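Local atomic coordinates of lectin CEL-IV, C-type (PDB entry 3ALU), a protein that binds galactose-containing carbohydrates such as raffinose through a calcium ion, as a tetrameric C-type lectin. Residues H50-H55 with A61-L66; E65-S70 with G122-G127; D73-T76 with A80-V83; G86-S91 with T97-S102. One frame throughout, in Å; residues are numbered along the deposited sequence.

Contact 1 (H50-H55 with A61-L66); sequences HLASIH and AFLTEL
Where Leu63 meets Ile54 and Ala52, no flat group takes part: the faces that touch are aliphatic. The rings of the same segments have partners outside the contact. Phe62 stacks on Phe12, and the ring of His55 meets that of Trp98 with the planes at about 60°. The contact itself rests on one methyl group. Leu63 CD1 lies 3.5 Å from Ile54 CG1, and it is 3.7 Å from Ile54 CD1. The two side chains reach toward each other tip to tip. Ile54 CG1 stands beside its own backbone N, with chi1 -56°, and the chain beyond it is extended. This sends the CG1-CD1 arm to the helix. The CG2 methyl lies farther from Leu63 CD1.

The two segments belong to a C-type lectin domain. Residues 50-55 end strand 45-51 and run on as a loop, while 61-66 form part of the helix 57-70 that follows. Leu63 is the residue of this helical segment that reaches back to the loop. Its CG also lies beside the backbone N, chi1 -60°. Ala52 adds a looser contact to the same methyl, with its CB 4.4 Å from Leu63 CD1. No hydrogen bond joins the segments, and the touching residues are all buried. Phe17 of strand 15-21 touches both Ala52 and Leu63, and Tyr106 and Trp98 lie against Ile54. One turn of the helix is held by Glu65 N to Ala61 O, 3.0 Å, and the next residue pairs likewise, with Leu66 N 2.8 Å from Phe62 O.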
loop_
_atom_site.group_PDB
_atom_site.type_symbol
_atom_site.label_atom_id
_atom_site.label_comp_id
_atom_site.label_asym_id
_atom_site.label_seq_id
_atom_site.Cartn_x
_atom_site.Cartn_y
_atom_site.Cartn_z
ATOM N N HIS A 50 -15.493 13.430 -1.146
ATOM C CA HIS A 50 -16.964 13.559 -1.081
ATOM C C HIS A 50 -17.392 12.963 0.236
ATOM O O HIS A 50 -16.654 12.220 0.899
ATOM C CB HIS A 50 -17.667 12.751 -2.205
ATOM C CG HIS A 50 -17.395 13.293 -3.564
ATOM N ND1 HIS A 50 -17.963 14.459 -4.023
ATOM C CD2 HIS A 50 -16.513 12.897 -4.510
ATOM C CE1 HIS A 50 -17.469 14.744 -5.220
ATOM N NE2 HIS A 50 -16.588 13.812 -5.538
ATOM N N LEU A 51 -18.602 13.311 0.650
ATOM C CA LEU A 51 -19.196 12.550 1.734
ATOM C C LEU A 51 -19.217 11.088 1.279
ATOM O O LEU A 51 -19.318 10.794 0.082
ATOM C CB LEU A 51 -20.598 13.035 2.018
ATOM C CG LEU A 51 -20.700 14.344 2.784
ATOM C CD1 LEU A 51 -22.118 14.915 2.660
ATOM C CD2 LEU A 51 -20.351 14.112 4.229
ATOM N N ALA A 52 -19.131 10.160 2.249
ATOM C CA ALA A 52 -18.963 8.754 1.950
ATOM C C ALA A 52 -20.169 8.187 1.207
ATOM O O ALA A 52 -21.287 8.504 1.563
ATOM C CB ALA A 52 -18.768 7.979 3.247
ATOM N N SER A 53 -19.912 7.335 0.230
ATOM C CA SER A 53 -20.997 6.506 -0.361
ATOM C C SER A 53 -20.836 5.077 0.153
ATOM O O SER A 53 -19.770 4.765 0.647
ATOM C CB SER A 53 -20.949 6.547 -1.856
ATOM O OG SER A 53 -19.751 6.004 -2.439
ATOM N N ILE A 54 -21.887 4.237 0.038
ATOM C CA ILE A 54 -21.891 2.921 0.717
ATOM C C ILE A 54 -22.506 1.946 -0.264
ATOM O O ILE A 54 -23.601 2.234 -0.796
ATOM C CB ILE A 54 -22.699 2.972 2.035
ATOM C CG1 ILE A 54 -22.146 4.091 2.969
ATOM C CG2 ILE A 54 -22.724 1.585 2.729
ATOM C CD1 ILE A 54 -22.974 4.356 4.246
ATOM N N HIS A 55 -21.823 0.815 -0.512
ATOM C CA HIS A 55 -22.221 -0.052 -1.649
ATOM C C HIS A 55 -22.429 -1.504 -1.308
ATOM O O HIS A 55 -22.673 -2.334 -2.201
ATOM C CB HIS A 55 -21.217 0.105 -2.762
ATOM C CG HIS A 55 -21.250 1.474 -3.316
ATOM N ND1 HIS A 55 -20.343 2.454 -2.947
ATOM C CD2 HIS A 55 -22.174 2.073 -4.087
ATOM C CE1 HIS A 55 -20.673 3.585 -3.547
ATOM N NE2 HIS A 55 -21.783 3.385 -4.235
ATOM N N ALA A 61 -21.433 -2.096 7.538
ATOM C CA ALA A 61 -21.011 -2.580 8.845
ATOM C C ALA A 61 -19.720 -1.874 9.256
ATOM O O ALA A 61 -19.576 -1.516 10.423
ATOM C CB ALA A 61 -20.801 -4.081 8.845
ATOM N N PHE A 62 -18.818 -1.693 8.302
ATOM C CA PHE A 62 -17.529 -1.042 8.613
ATOM C C PHE A 62 -17.771 0.402 9.067
ATOM O O PHE A 62 -17.231 0.841 10.095
ATOM C CB PHE A 62 -16.584 -1.048 7.432
ATOM C CG PHE A 62 -15.433 -0.111 7.631
ATOM C CD1 PHE A 62 -15.381 1.098 6.950
ATOM C CD2 PHE A 62 -14.436 -0.432 8.524
ATOM C CE1 PHE A 62 -14.320 1.987 7.172
ATOM C CE2 PHE A 62 -13.391 0.432 8.742
ATOM C CZ PHE A 62 -13.333 1.634 8.092
ATOM N N LEU A 63 -18.562 1.151 8.302
ATOM C CA LEU A 63 -18.797 2.555 8.676
ATOM C C LEU A 63 -19.547 2.725 9.993
ATOM O O LEU A 63 -19.267 3.647 10.764
ATOM C CB LEU A 63 -19.421 3.369 7.533
ATOM C CG LEU A 63 -18.571 3.441 6.253
ATOM C CD1 LEU A 63 -19.351 4.045 5.096
ATOM C CD2 LEU A 63 -17.203 4.283 6.504
ATOM N N THR A 64 -20.481 1.809 10.278
ATOM C CA THR A 64 -21.157 1.824 11.557
ATOM C C THR A 64 -20.149 1.615 12.715
ATOM O O THR A 64 -20.210 2.339 13.730
ATOM C CB THR A 64 -22.245 0.749 11.608
ATOM O OG1 THR A 64 -23.202 1.073 10.605
ATOM C CG2 THR A 64 -22.948 0.792 12.956
ATOM N N GLU A 65 -19.225 0.672 12.513
ATOM C CA GLU A 65 -18.252 0.336 13.545
ATOM C C GLU A 65 -17.303 1.538 13.686
ATOM O O GLU A 65 -16.894 1.880 14.809
ATOM C CB GLU A 65 -17.486 -0.928 13.188
ATOM C CG GLU A 65 -16.447 -1.281 14.269
ATOM C CD GLU A 65 -15.986 -2.739 14.264
ATOM O OE1 GLU A 65 -16.016 -3.404 13.200
ATOM O OE2 GLU A 65 -15.564 -3.202 15.347
ATOM N N LEU A 66 -16.972 2.180 12.572
ATOM C CA LEU A 66 -16.165 3.401 12.626
ATOM C C LEU A 66 -16.827 4.458 13.501
ATOM O O LEU A 66 -16.185 5.052 14.420
ATOM C CB LEU A 66 -15.853 3.931 11.224
ATOM C CG LEU A 66 -14.999 5.221 11.164
ATOM C CD1 LEU A 66 -13.660 5.091 11.891
ATOM C CD2 LEU A 66 -14.803 5.660 9.711
#

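Contact 2 (E65-S70 with G122-G127); sequences ELVKTS and GAIAAG
Val67 and Lys68 meet Ala126 with very different conformations. In Val67, CG1 is anti to the backbone N, chi1 172°, and comes to 3.5 Å from Ala126 CB. Its other branch, CG2, sits beside the backbone N and gives a looser contact, 4.4 Å from Ile124 CG2. Lys68 starts with CG beside its N and runs straight on to CD. It then bends at chi3, 62°, and straightens again. CG lies 4.0 Å from Ala126 CB before the bend, and the bend then carries CE and NZ along toward the side of Ala126 O.

Here the helix 57-70 of the C-type lectin fold packs on the end of strand 120-125, where the strand passes into a loop. Ile146 of strand 143-148 and Val83 of strand 82-89 also lie against Val67. No direct hydrogen bond links the segments, but a water does. Lys68 NZ donates to it at 2.9 Å, and the water donates in turn to Ala126 O at 2.7 Å.

Near the helix end, two hydroxyls fold back on the backbone. Thr69 OG1 donates to Glu65 O at 2.7 Å, and Ser70 OG to Leu66 O at 2.6 Å. Each carbonyl also takes the backbone N-H of that residue, from the opposite face of its plane.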
loop_
_atom_site.group_PDB
_atom_site.type_symbol
_atom_site.label_atom_id
_atom_site.label_comp_id
_atom_site.label_asym_id
_atom_site.label_seq_id
_atom_site.Cartn_x
_atom_site.Cartn_y
_atom_site.Cartn_z
ATOM N N GLU A 65 -19.225 0.672 12.513
ATOM C CA GLU A 65 -18.252 0.336 13.545
ATOM C C GLU A 65 -17.303 1.538 13.686
ATOM O O GLU A 65 -16.894 1.880 14.809
ATOM C CB GLU A 65 -17.486 -0.928 13.188
ATOM C CG GLU A 65 -16.447 -1.281 14.269
ATOM C CD GLU A 65 -15.986 -2.739 14.264
ATOM O OE1 GLU A 65 -16.016 -3.404 13.200
ATOM O OE2 GLU A 65 -15.564 -3.202 15.347
ATOM N N LEU A 66 -16.972 2.180 12.572
ATOM C CA LEU A 66 -16.165 3.401 12.626
ATOM C C LEU A 66 -16.827 4.458 13.501
ATOM O O LEU A 66 -16.185 5.052 14.420
ATOM C CB LEU A 66 -15.853 3.931 11.224
ATOM C CG LEU A 66 -14.999 5.221 11.164
ATOM C CD1 LEU A 66 -13.660 5.091 11.891
ATOM C CD2 LEU A 66 -14.803 5.660 9.711
ATOM N N VAL A 67 -18.123 4.687 13.274
ATOM C CA VAL A 67 -18.823 5.690 14.056
ATOM C C VAL A 67 -18.963 5.280 15.523
ATOM O O VAL A 67 -18.685 6.099 16.438
ATOM C CB VAL A 67 -20.216 6.010 13.430
ATOM C CG1 VAL A 67 -21.047 6.906 14.350
ATOM C CG2 VAL A 67 -20.055 6.661 12.063
ATOM N N LYS A 68 -19.370 4.032 15.770
ATOM C CA LYS A 68 -19.685 3.639 17.132
ATOM C C LYS A 68 -18.443 3.498 17.967
ATOM O O LYS A 68 -18.482 3.833 19.152
ATOM C CB LYS A 68 -20.521 2.372 17.193
ATOM C CG LYS A 68 -21.943 2.616 16.648
ATOM C CD LYS A 68 -22.862 1.437 16.897
ATOM C CE LYS A 68 -23.037 1.158 18.378
ATOM N NZ LYS A 68 -23.966 -0.012 18.556
ATOM N N THR A 69 -17.358 3.013 17.375
ATOM C CA THR A 69 -16.090 2.965 18.153
ATOM C C THR A 69 -15.468 4.358 18.343
ATOM O O THR A 69 -14.737 4.569 19.329
ATOM C CB THR A 69 -15.042 2.023 17.548
ATOM O OG1 THR A 69 -14.661 2.478 16.247
ATOM C CG2 THR A 69 -15.591 0.604 17.463
ATOM N N SER A 70 -15.755 5.301 17.433
ATOM C CA SER A 70 -15.221 6.661 17.561
ATOM C C SER A 70 -16.037 7.538 18.531
ATOM O O SER A 70 -15.495 8.456 19.154
ATOM C CB SER A 70 -15.127 7.345 16.189
ATOM O OG SER A 70 -14.307 6.605 15.281
ATOM N N GLY A 122 -29.319 11.737 3.546
ATOM C CA GLY A 122 -29.098 10.554 4.397
ATOM C C GLY A 122 -28.006 10.693 5.447
ATOM O O GLY A 122 -27.013 11.409 5.247
ATOM N N ALA A 123 -28.182 9.985 6.561
ATOM C CA ALA A 123 -27.191 9.978 7.621
ATOM C C ALA A 123 -27.183 8.603 8.237
ATOM O O ALA A 123 -28.246 7.952 8.414
ATOM C CB ALA A 123 -27.539 11.011 8.694
ATOM N N ILE A 124 -25.993 8.143 8.598
ATOM C CA ILE A 124 -25.876 6.958 9.458
ATOM C C ILE A 124 -26.414 7.355 10.813
ATOM O O ILE A 124 -25.961 8.337 11.404
ATOM C CB ILE A 124 -24.388 6.498 9.566
ATOM C CG1 ILE A 124 -23.998 5.775 8.263
ATOM C CG2 ILE A 124 -24.146 5.596 10.823
ATOM C CD1 ILE A 124 -22.476 5.479 8.126
ATOM N N ALA A 125 -27.400 6.620 11.308
ATOM C CA ALA A 125 -27.980 6.955 12.602
ATOM C C ALA A 125 -27.449 5.908 13.580
ATOM O O ALA A 125 -27.963 4.799 13.645
ATOM C CB ALA A 125 -29.523 6.954 12.504
ATOM N N ALA A 126 -26.396 6.238 14.337
ATOM C CA ALA A 126 -25.695 5.204 15.105
ATOM C C ALA A 126 -26.246 4.930 16.488
ATOM O O ALA A 126 -25.731 4.040 17.218
ATOM C CB ALA A 126 -24.177 5.547 15.218
ATOM N N GLY A 127 -27.258 5.707 16.884
ATOM C CA GLY A 127 -27.978 5.415 18.122
ATOM C C GLY A 127 -28.615 4.046 18.106
ATOM O O GLY A 127 -28.799 3.434 17.044
HETATM O O HOH W 1 -26.315 1.607 18.125
#

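Contact 3 (D73-T76 with A80-V83). With GLA (alpha-D-galactopyranose), chain E; EDO (1,2-ethanediol), chain J.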
loop_
_atom_site.group_PDB
_atom_site.type_symbol
_atom_site.label_atom_id
_atom_site.label_comp_id
_atom_site.label_asym_id
_atom_site.label_seq_id
_atom_site.Cartn_x
_atom_site.Cartn_y
_atom_site.Cartn_z
ATOM N N ASP A 73 -19.382 7.433 23.758
ATOM C CA ASP A 73 -20.114 8.139 24.822
ATOM C C ASP A 73 -21.302 8.906 24.258
ATOM O O ASP A 73 -22.104 9.468 25.017
ATOM C CB ASP A 73 -19.198 9.134 25.543
ATOM C CG ASP A 73 -18.212 8.459 26.477
ATOM O OD1 ASP A 73 -17.142 9.076 26.718
ATOM O OD2 ASP A 73 -18.509 7.338 26.976
ATOM N N LEU A 74 -21.408 8.984 22.932
ATOM C CA LEU A 74 -22.491 9.754 22.334
ATOM C C LEU A 74 -23.636 8.847 21.907
ATOM O O LEU A 74 -24.677 9.340 21.532
ATOM C CB LEU A 74 -22.003 10.576 21.143
ATOM C CG LEU A 74 -20.859 11.577 21.367
ATOM C CD1 LEU A 74 -20.783 12.386 20.071
ATOM C CD2 LEU A 74 -21.046 12.499 22.585
ATOM N N ILE A 75 -23.439 7.533 21.953
ATOM C CA ILE A 75 -24.487 6.590 21.495
ATOM C C ILE A 75 -25.738 6.671 22.401
ATOM O O ILE A 75 -25.635 6.444 23.610
ATOM C CB ILE A 75 -23.989 5.124 21.463
ATOM C CG1 ILE A 75 -22.726 4.970 20.593
ATOM C CG2 ILE A 75 -25.085 4.171 20.912
ATOM C CD1 ILE A 75 -22.787 5.697 19.212
ATOM N N THR A 76 -26.890 7.011 21.828
ATOM C CA THR A 76 -28.126 7.148 22.624
ATOM C C THR A 76 -29.050 5.953 22.404
ATOM O O THR A 76 -28.735 5.031 21.626
ATOM C CB THR A 76 -28.894 8.468 22.290
ATOM O OG1 THR A 76 -29.552 8.346 21.013
ATOM C CG2 THR A 76 -27.948 9.678 22.307
ATOM N N ALA A 80 -29.570 9.241 17.563
ATOM C CA ALA A 80 -28.308 9.965 17.776
ATOM C C ALA A 80 -27.224 9.040 18.283
ATOM O O ALA A 80 -27.492 8.181 19.130
ATOM C CB ALA A 80 -28.506 11.136 18.782
ATOM N N PRO A 81 -25.981 9.232 17.806
ATOM C CA PRO A 81 -25.556 10.296 16.884
ATOM C C PRO A 81 -25.804 10.023 15.383
ATOM O O PRO A 81 -25.545 8.927 14.899
ATOM C CB PRO A 81 -24.045 10.394 17.163
ATOM C CG PRO A 81 -23.658 8.993 17.556
ATOM C CD PRO A 81 -24.854 8.388 18.240
ATOM N N GLN A 82 -26.217 11.061 14.656
ATOM C CA GLN A 82 -26.429 10.943 13.230
ATOM C C GLN A 82 -25.230 11.580 12.541
ATOM O O GLN A 82 -24.815 12.661 12.914
ATOM C CB GLN A 82 -27.704 11.673 12.855
ATOM C CG GLN A 82 -28.861 11.043 13.554
ATOM C CD GLN A 82 -30.182 11.709 13.192
ATOM O OE1 GLN A 82 -30.702 12.542 13.940
ATOM N NE2 GLN A 82 -30.724 11.351 12.035
ATOM N N VAL A 83 -24.714 10.898 11.526
ATOM C CA VAL A 83 -23.502 11.312 10.853
ATOM C C VAL A 83 -23.790 11.317 9.363
ATOM O O VAL A 83 -24.165 10.250 8.803
ATOM C CB VAL A 83 -22.382 10.291 11.169
ATOM C CG1 VAL A 83 -21.079 10.610 10.405
ATOM C CG2 VAL A 83 -22.129 10.193 12.732
HETATM C C1 GLA E . -37.285 11.836 13.256
HETATM C C2 GLA E . -37.885 11.361 11.926
HETATM C C3 GLA E . -37.293 10.048 11.441
HETATM C C4 GLA E . -35.761 10.118 11.396
HETATM C C5 GLA E . -35.240 10.643 12.749
HETATM C C6 GLA E . -33.715 10.830 12.770
HETATM O O2 GLA E . -39.308 11.160 12.069
HETATM O O3 GLA E . -37.834 9.738 10.147
HETATM O O4 GLA E . -35.412 11.030 10.348
HETATM O O5 GLA E . -35.838 11.911 13.076
HETATM O O6 GLA E . -33.390 11.872 11.845
HETATM C C1 EDO J . -27.818 13.731 15.689
HETATM O O1 EDO J . -26.580 13.671 16.377
HETATM C C2 EDO J . -28.909 13.168 16.560
HETATM O O2 EDO J . -30.066 13.982 16.433
#
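Ala80 O is gripped twice by Thr76. The backbone N of Thr76 donates to Ala80 O at 3.0 Å, and Thr76 OG1 donates to the same oxygen at 2.8 Å. The two donors come from the same face of the carbonyl plane, both tilted out of it. This closes a short surface loop of the C-type lectin domain, between helix 57-70 and strand 82-89. The chi1 of Thr76, 75°, places OG1 between its backbone N and carbonyl carbon, and from there it reaches Ala80 O. The same hydroxyl oxygen is hydrogen-bonded to Gly78 N, so it ties the middle of the loop as well.

The peptide bond before Pro81 is cis. The proline ring is the buried part of the contact. Its CD lies 3.5 Å from Ile75 CD1, and the two side chains cross obliquely. Leu74 meets the same CD-CG side of the ring, with Leu74 CB 4.3 Å from Pro81 CG. Leu74 O also approaches the ring, 3.4 Å from Pro81 CD. Pro81 pairs through its backbone with Ala126, and Val83 with Ile124, so the loop leads directly into the sheet.

Past the proline, Gln82 turns to the sugar site. Its side chain is extended beyond CG, and its amide has two partners. OE1 accepts from a 1,2-ethanediol, probably from the crystallisation liquor, whose O1 takes the backbone N-H of Gln82. The bound galactose is also held by Asn115. Gln82 NE2 donates to O6 of this galactose at 2.7 Å, with an angle of 150° at the hydrogen.

Contact 4 (G86-S91 with T97-S102)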
loop_
_atom_site.group_PDB
_atom_site.type_symbol
_atom_site.label_atom_id
_atom_site.label_comp_id
_atom_site.label_asym_id
_atom_site.label_seq_id
_atom_site.Cartn_x
_atom_site.Cartn_y
_atom_site.Cartn_z
ATOM N N GLY A 86 -23.091 10.621 1.901
ATOM C CA GLY A 86 -23.310 11.380 0.644
ATOM C C GLY A 86 -24.653 11.157 -0.055
ATOM O O GLY A 86 -24.745 11.419 -1.238
ATOM N N MET A 87 -25.687 10.769 0.702
ATOM C CA MET A 87 -26.998 10.387 0.109
ATOM C C MET A 87 -27.952 11.566 -0.067
ATOM O O MET A 87 -28.267 12.259 0.897
ATOM C CB MET A 87 -27.640 9.342 1.042
ATOM C CG MET A 87 -29.080 8.909 0.678
ATOM S SD MET A 87 -29.360 8.405 -1.032
ATOM C CE MET A 87 -28.539 6.802 -1.059
ATOM N N LYS A 88 -28.462 11.760 -1.299
ATOM C CA LYS A 88 -29.466 12.796 -1.550
ATOM C C LYS A 88 -30.725 12.101 -2.049
ATOM O O LYS A 88 -30.651 11.297 -2.970
ATOM C CB LYS A 88 -28.964 13.775 -2.626
ATOM C CG LYS A 88 -27.717 14.533 -2.207
ATOM C CD LYS A 88 -27.321 15.533 -3.287
ATOM C CE LYS A 88 -26.727 14.824 -4.485
ATOM N NZ LYS A 88 -26.001 15.732 -5.440
ATOM N N VAL A 89 -31.838 12.399 -1.400
ATOM C CA VAL A 89 -33.150 11.927 -1.853
ATOM C C VAL A 89 -33.803 13.123 -2.534
ATOM O O VAL A 89 -34.008 14.181 -1.865
ATOM C CB VAL A 89 -33.985 11.421 -0.645
ATOM C CG1 VAL A 89 -35.370 10.909 -1.150
ATOM C CG2 VAL A 89 -33.202 10.368 0.138
ATOM N N GLY A 90 -34.131 12.962 -3.831
ATOM C CA GLY A 90 -34.605 14.071 -4.683
ATOM C C GLY A 90 -36.128 14.225 -4.625
ATOM O O GLY A 90 -36.733 14.136 -3.563
ATOM N N SER A 91 -36.751 14.466 -5.778
ATOM C CA SER A 91 -38.153 14.901 -5.782
ATOM C C SER A 91 -39.101 13.771 -5.404
ATOM O O SER A 91 -40.193 13.999 -4.851
ATOM C CB SER A 91 -38.516 15.473 -7.142
ATOM O OG SER A 91 -37.798 16.664 -7.374
ATOM N N THR A 97 -29.335 9.528 -5.009
ATOM C CA THR A 97 -28.021 9.694 -5.637
ATOM C C THR A 97 -26.984 9.863 -4.531
ATOM O O THR A 97 -27.294 10.334 -3.438
ATOM C CB THR A 97 -27.920 10.942 -6.580
ATOM O OG1 THR A 97 -28.282 12.133 -5.873
ATOM C CG2 THR A 97 -28.867 10.819 -7.820
ATOM N N TRP A 98 -25.751 9.525 -4.885
ATOM C CA TRP A 98 -24.607 9.789 -4.046
ATOM C C TRP A 98 -23.864 10.976 -4.615
ATOM O O TRP A 98 -23.737 11.103 -5.846
ATOM C CB TRP A 98 -23.659 8.591 -4.066
ATOM C CG TRP A 98 -24.152 7.347 -3.405
ATOM C CD1 TRP A 98 -24.455 6.153 -4.012
ATOM C CD2 TRP A 98 -24.349 7.143 -1.998
ATOM N NE1 TRP A 98 -24.860 5.219 -3.062
ATOM C CE2 TRP A 98 -24.776 5.800 -1.818
ATOM C CE3 TRP A 98 -24.187 7.975 -0.857
ATOM C CZ2 TRP A 98 -25.065 5.259 -0.561
ATOM C CZ3 TRP A 98 -24.466 7.445 0.392
ATOM C CH2 TRP A 98 -24.894 6.085 0.547
ATOM N N THR A 99 -23.323 11.803 -3.714
ATOM C CA THR A 99 -22.538 12.979 -4.150
ATOM C C THR A 99 -21.319 12.628 -4.963
ATOM O O THR A 99 -20.885 13.454 -5.775
ATOM C CB THR A 99 -22.148 13.902 -2.985
ATOM O OG1 THR A 99 -21.324 13.173 -2.048
ATOM C CG2 THR A 99 -23.425 14.479 -2.290
ATOM N N ASP A 100 -20.789 11.417 -4.813
ATOM C CA ASP A 100 -19.662 10.988 -5.629
ATOM C C ASP A 100 -20.060 10.440 -7.005
ATOM O O ASP A 100 -19.188 10.048 -7.775
ATOM C CB ASP A 100 -18.716 10.028 -4.865
ATOM C CG ASP A 100 -19.335 8.670 -4.593
ATOM O OD1 ASP A 100 -18.634 7.816 -3.993
ATOM O OD2 ASP A 100 -20.504 8.441 -4.955
ATOM N N GLY A 101 -21.357 10.409 -7.309
ATOM C CA GLY A 101 -21.822 9.959 -8.623
ATOM C C GLY A 101 -21.854 8.463 -8.792
ATOM O O GLY A 101 -22.162 7.980 -9.889
ATOM N N SER A 102 -21.585 7.717 -7.712
ATOM C CA SER A 102 -21.615 6.250 -7.784
ATOM C C SER A 102 -23.072 5.736 -7.773
ATOM O O SER A 102 -23.997 6.469 -7.421
ATOM C CB SER A 102 -20.795 5.618 -6.633
ATOM O OG SER A 102 -21.375 5.970 -5.390
HETATM O O HOH W 2 -30.943 12.721 -5.762
#
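Met87 and Trp98 are brought together by the bends of the methionine chain. Met87 CG is anti to the backbone N, chi1 174°, and the chain then turns at both chi2 and chi3. This hooks CE over one face of the Trp98 indole. CE stands 3.9 Å from the centroid of the six-membered ring of Trp98, a CH-pi contact offset toward the rim. The sulfur lies higher, with Met87 SD 5.1 Å from that centroid, a more distant Met-aromatic contact. Nearer the backbone, Met87 CB lies 3.8 Å from Trp98 CZ3, and Gly86 is at the edge of the ring.

The two residues form a non-hydrogen-bonded pair of the beta hairpin made by strands 82-89 and 96-98. Lys88 and Thr97 are the hydrogen-bonded pair beside it. Lys88 N donates to Thr97 O at 2.8 Å, and Thr97 N returns a bond to Lys88 O at 3.0 Å. Thr99 N then reaches Gly86 O at 2.9 Å. On the face of the sheet away from Met87, Lys88 bends at chi3 and its CE comes to 3.4 Å from Thr97 OG1.

A type I turn, Trp98 to Gly101, follows the strand. Asp100 OD2 accepts from Ser102 N in an Asx turn, and also from Ser102 OG at 2.7 Å. The other oxygen, Asp100 OD1, is bonded to Ser53 and Gln148.

From the N terminus, contact 1 comes first and closes the short connection from strand 45-51 to helix 57-70. Contact 2 begins on the same helix, sharing Glu65 and Leu66, and closes a long excursion that ends at strand 120-125. Contacts 3 and 4 both lie within that excursion, one after the other, at opposite ends of strand 82-89. None of the four cross. Contacts 1 and 2 meet where Leu63 and Ile54 pack on Ile124. Backbone pairs run from contact 2 to both contacts 3 and 4, because strands 82-89 and 120-125 are neighbours. Ala52 with Gly86 similarly ties contact 1 to contact 4.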